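Local structure of acetyltransferase (Brucella abortus str. 2308 A, 4ZBG) at residues A[55-60]-A[109-114]. The protein binds acetyl coenzyme A and, as a member of the GNAT family, probably transfers its acetyl group to an amine of an acceptor substrate. Numbering follows the deposited sequence. Where two conformers were deposited one is given.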
# COMPACT_ATOMS: atom_id res chain seq x y z
N LEU A 55 -7.02 2.00 -3.67
CA LEU A 55 -6.51 3.29 -3.28
C LEU A 55 -5.04 3.35 -3.63
O LEU A 55 -4.29 2.40 -3.37
CB LEU A 55 -6.72 3.51 -1.78
CG LEU A 55 -6.28 4.86 -1.24
CD1 LEU A 55 -7.05 5.99 -1.88
CD2 LEU A 55 -6.44 4.89 0.26
N SER A 56 -4.62 4.46 -4.24
CA SER A 56 -3.25 4.63 -4.67
C SER A 56 -2.89 6.07 -4.38
O SER A 56 -3.47 6.99 -4.97
CB SER A 56 -3.14 4.34 -6.17
OG SER A 56 -1.82 4.56 -6.63
N LEU A 57 -1.97 6.27 -3.44
CA LEU A 57 -1.57 7.61 -3.03
C LEU A 57 -0.11 7.84 -3.36
O LEU A 57 0.70 6.92 -3.27
CB LEU A 57 -1.74 7.81 -1.53
CG LEU A 57 -3.13 7.60 -0.93
CD1 LEU A 57 -3.09 7.86 0.57
CD2 LEU A 57 -4.17 8.47 -1.60
N VAL A 58 0.20 9.08 -3.72
CA VAL A 58 1.58 9.50 -3.91
C VAL A 58 1.93 10.63 -2.96
O VAL A 58 1.08 11.45 -2.60
CB VAL A 58 1.88 9.91 -5.37
CG1 VAL A 58 1.76 8.72 -6.30
CG2 VAL A 58 0.97 11.07 -5.80
N ALA A 59 3.20 10.66 -2.55
CA ALA A 59 3.79 11.80 -1.89
C ALA A 59 4.57 12.55 -2.97
O ALA A 59 5.44 11.97 -3.62
CB ALA A 59 4.73 11.35 -0.80
N GLU A 60 4.26 13.83 -3.15
CA GLU A 60 4.80 14.62 -4.24
C GLU A 60 5.46 15.87 -3.67
O GLU A 60 4.94 16.51 -2.75
CB GLU A 60 3.67 15.02 -5.18
CG GLU A 60 4.05 15.79 -6.43
CD GLU A 60 2.85 15.98 -7.34
OE1 GLU A 60 1.79 16.39 -6.83
OE2 GLU A 60 2.96 15.68 -8.55
N LEU A 109 -4.65 4.59 5.39
CA LEU A 109 -5.54 3.93 6.35
C LEU A 109 -6.72 4.83 6.70
O LEU A 109 -7.85 4.35 6.82
CB LEU A 109 -4.77 3.55 7.61
CG LEU A 109 -3.70 2.48 7.41
CD1 LEU A 109 -2.88 2.36 8.68
CD2 LEU A 109 -4.30 1.14 7.01
N ALA A 110 -6.47 6.12 6.84
CA ALA A 110 -7.54 7.05 7.18
C ALA A 110 -8.57 7.10 6.06
O ALA A 110 -9.78 7.13 6.30
CB ALA A 110 -6.98 8.44 7.47
N GLN A 111 -8.10 7.06 4.82
CA GLN A 111 -9.01 7.09 3.68
C GLN A 111 -9.82 5.80 3.56
O GLN A 111 -11.01 5.83 3.26
CB GLN A 111 -8.27 7.46 2.40
CG GLN A 111 -7.83 8.92 2.41
CD GLN A 111 -7.36 9.41 1.07
OE1 GLN A 111 -7.86 8.99 0.03
NE2 GLN A 111 -6.39 10.32 1.09
N LEU A 112 -9.18 4.66 3.82
CA LEU A 112 -9.92 3.39 3.84
C LEU A 112 -10.99 3.40 4.92
O LEU A 112 -12.13 3.03 4.65
CB LEU A 112 -9.00 2.21 4.11
CG LEU A 112 -8.17 1.65 2.96
CD1 LEU A 112 -7.42 0.42 3.47
CD2 LEU A 112 -9.03 1.29 1.76
N ARG A 113 -10.62 3.80 6.13
CA ARG A 113 -11.59 3.86 7.21
C ARG A 113 -12.74 4.79 6.83
O ARG A 113 -13.91 4.46 7.05
CB ARG A 113 -10.92 4.34 8.50
CG ARG A 113 -11.79 4.20 9.73
CD ARG A 113 -11.18 4.90 10.93
NE ARG A 113 -10.00 4.20 11.45
CZ ARG A 113 -10.03 3.31 12.43
NH1 ARG A 113 -11.19 2.99 13.00
NH2 ARG A 113 -8.91 2.73 12.84
N GLY A 114 -12.40 5.94 6.25
CA GLY A 114 -13.38 6.94 5.91
C GLY A 114 -14.35 6.49 4.84
O GLY A 114 -15.44 7.03 4.72
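Leu-55 and Leu-57 of one strand in the central GNAT sheet receive the side chain of Gln-111 where the last turn of helix 100-114 packs over that sheet. Segments 55-60 and 109-114 run roughly antiparallel, at 147°, with their axes 9.9 Å apart at closest approach. In Leu-55 a chi1 of -177° swings the isobutyl group beside the carbonyl carbon, which brings CD2 to 3.8 Å from Gln-111 CB and CD1 to 3.6 Å from Gln-111 OE1. Stretched out from CG, the glutamine runs nearly perpendicular to Leu-55 and carries its amide on to Leu-57, which points back against it and whose CD2 is 3.9 Å from Gln-111 NE2. No hydrogen bond joins strand and helix here; NE2 instead hydrogen-bonds to Glu-107 OE2, one turn earlier, which helps hold the amide across the leucine methyls. Leu-112 closes the flank more loosely, its CG 4.6 Å from Leu-55 CD2. Around this contact, Phe-71 of the neighbouring antiparallel strand 64-76 touches both Leu-55 and Leu-112, Leu-104 of helix 100-114 packs on Leu-57, and Lys-13 of strand 10-13 reaches both Leu-57 and Gln-111 from the strand's other edge.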